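Local coordinates for pheromone cOB1/lipoprotein, YaeC family (Enterococcus faecalis, PDB 4EF1), which binds selenomethionine in the crystal and is probably a lipoprotein that captures methionine, and whose precursor probably also gives rise to the pheromone cOB1, at residues Ser11-His15 with Asn178-Asp182. Sequence-based numbering, arbitrary orientation.
Sequences SPVPH and NFAVD. With MSE (selenomethionine), chain C.
His15 and Asn178 line the amino-acid pocket of this NlpA-family protein. CE1 of His15 lies 3.9 Å from CB of Asn178, which sits at the ring edge, near its plane. Ring and amide planes are nearly perpendicular, 83° apart. With chi1 at 73°, CG of Asn178 sits between the backbone N and the carbonyl carbon. Its OD1 takes a weak hydrogen bond of 3.3 Å from the amino N of selenomethionine and is also bonded to Tyr41. Its ND2 gives a 2.9 Å hydrogen bond to a water, which donates to Val13 O. No direct hydrogen bond joins the segments; this water bridges them. ND2 also lies over the centre of the Phe179 ring, 3.3 Å above its plane. In this two-lobed periplasmic-binding-protein fold, the turn with the cis peptide before Pro14 follows strand 4-10 of the six-stranded sheet and leads into the helix running to residue 28. It packs against helix 177-182, which follows strand 172-175 of the five-stranded sheet. Val13 CG1 touches Val181 CG1 at 3.5 Å. Val13 CG2 lies 3.7 Å from Asp182 OD1, and the other carboxylate oxygen rests against Pro12 CB. His15 NE2 is hydrogen-bonded to Asn203, another pocket residue.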
loop_
_atom_site.group_PDB
_atom_site.type_symbol
_atom_site.label_atom_id
_atom_site.label_comp_id
_atom_site.label_asym_id
_atom_site.label_seq_id
_atom_site.Cartn_x
_atom_site.Cartn_y
_atom_site.Cartn_z
ATOM N N SER A 11 -3.784 6.216 -6.587
ATOM C CA SER A 11 -3.243 5.152 -7.382
ATOM C C SER A 11 -4.417 4.678 -8.256
ATOM O O SER A 11 -5.569 4.815 -7.809
ATOM C CB SER A 11 -2.744 4.010 -6.532
ATOM O OG SER A 11 -1.624 4.359 -5.695
ATOM N N PRO A 12 -4.150 4.108 -9.448
ATOM C CA PRO A 12 -5.253 3.683 -10.351
ATOM C C PRO A 12 -6.255 2.706 -9.756
ATOM O O PRO A 12 -7.468 2.867 -9.923
ATOM C CB PRO A 12 -4.526 3.007 -11.500
ATOM C CG PRO A 12 -3.143 3.559 -11.494
ATOM C CD PRO A 12 -2.829 3.866 -10.065
ATOM N N VAL A 13 -5.744 1.671 -9.102
ATOM C CA VAL A 13 -6.566 0.577 -8.590
ATOM C C VAL A 13 -5.973 0.122 -7.272
ATOM O O VAL A 13 -4.793 -0.130 -7.221
ATOM C CB VAL A 13 -6.563 -0.658 -9.537
ATOM C CG1 VAL A 13 -7.250 -1.853 -8.876
ATOM C CG2 VAL A 13 -7.192 -0.322 -10.880
ATOM N N PRO A 14 -6.798 -0.061 -6.234
ATOM C CA PRO A 14 -8.236 0.178 -6.227
ATOM C C PRO A 14 -8.598 1.655 -5.989
ATOM O O PRO A 14 -9.707 2.047 -6.224
ATOM C CB PRO A 14 -8.707 -0.627 -5.015
ATOM C CG PRO A 14 -7.556 -0.542 -4.071
ATOM C CD PRO A 14 -6.341 -0.595 -4.940
ATOM N N HIS A 15 -7.637 2.467 -5.576
ATOM C CA HIS A 15 -7.958 3.806 -5.065
ATOM C C HIS A 15 -8.813 4.668 -5.973
ATOM O O HIS A 15 -9.878 5.119 -5.561
ATOM C CB HIS A 15 -6.704 4.557 -4.660
ATOM C CG HIS A 15 -5.776 3.754 -3.784
ATOM N ND1 HIS A 15 -5.120 2.666 -4.239
ATOM C CD2 HIS A 15 -5.381 3.929 -2.492
ATOM C CE1 HIS A 15 -4.376 2.149 -3.280
ATOM N NE2 HIS A 15 -4.513 2.922 -2.200
ATOM N N ASN A 178 -1.798 -2.732 -4.906
ATOM C CA ASN A 178 -2.350 -1.773 -5.873
ATOM C C ASN A 178 -1.798 -2.044 -7.266
ATOM O O ASN A 178 -2.546 -2.129 -8.244
ATOM C CB ASN A 178 -2.162 -0.303 -5.420
ATOM C CG ASN A 178 -0.754 0.193 -5.516
ATOM O OD1 ASN A 178 0.067 -0.095 -4.656
ATOM N ND2 ASN A 178 -0.455 0.945 -6.598
ATOM N N PHE A 179 -0.495 -2.289 -7.333
ATOM C CA PHE A 179 0.153 -2.619 -8.605
ATOM C C PHE A 179 -0.196 -4.045 -9.079
ATOM O O PHE A 179 -0.459 -4.266 -10.276
ATOM C CB PHE A 179 1.671 -2.430 -8.510
ATOM C CG PHE A 179 2.100 -1.032 -8.233
ATOM C CD1 PHE A 179 1.733 -0.000 -9.069
ATOM C CD2 PHE A 179 2.921 -0.743 -7.145
ATOM C CE1 PHE A 179 2.146 1.303 -8.802
ATOM C CE2 PHE A 179 3.331 0.542 -6.889
ATOM C CZ PHE A 179 2.953 1.562 -7.714
ATOM N N ALA A 180 -0.207 -4.998 -8.154
ATOM C CA ALA A 180 -0.473 -6.395 -8.481
ATOM C C ALA A 180 -1.872 -6.557 -9.049
ATOM O O ALA A 180 -2.071 -7.157 -10.124
ATOM C CB ALA A 180 -0.274 -7.288 -7.250
ATOM N N VAL A 181 -2.847 -5.977 -8.343
ATOM C CA VAL A 181 -4.254 -6.031 -8.786
ATOM C C VAL A 181 -4.460 -5.369 -10.139
ATOM O O VAL A 181 -5.120 -5.920 -10.994
ATOM C CB VAL A 181 -5.192 -5.467 -7.715
ATOM C CG1 VAL A 181 -6.600 -5.259 -8.283
ATOM C CG2 VAL A 181 -5.210 -6.478 -6.544
ATOM N N ASP A 182 -3.825 -4.233 -10.356
ATOM C CA ASP A 182 -3.944 -3.550 -11.646
ATOM C C ASP A 182 -3.395 -4.408 -12.819
ATOM O O ASP A 182 -3.902 -4.331 -13.925
ATOM C CB ASP A 182 -3.264 -2.178 -11.580
ATOM C CG ASP A 182 -3.750 -1.211 -12.655
ATOM O OD1 ASP A 182 -4.731 -1.482 -13.373
ATOM O OD2 ASP A 182 -3.140 -0.154 -12.762
HETATM N N MSE C 301 -1.204 0.681 -1.709
HETATM C CA MSE C 301 0.159 0.401 -1.103
HETATM C C MSE C 301 0.116 -0.672 -0.012
HETATM O O MSE C 301 -0.788 -0.651 0.837
HETATM O OXT MSE C 301 1.038 -1.528 0.077
HETATM C CB MSE C 301 0.825 1.674 -0.581
HETATM C CG MSE C 301 2.274 1.510 -0.107
HETATM SE SE MSE C 301 2.888 3.105 0.776
HETATM C CE MSE C 301 2.963 4.352 -0.774
HETATM O O HOH W 1 -2.527 0.884 -8.683
#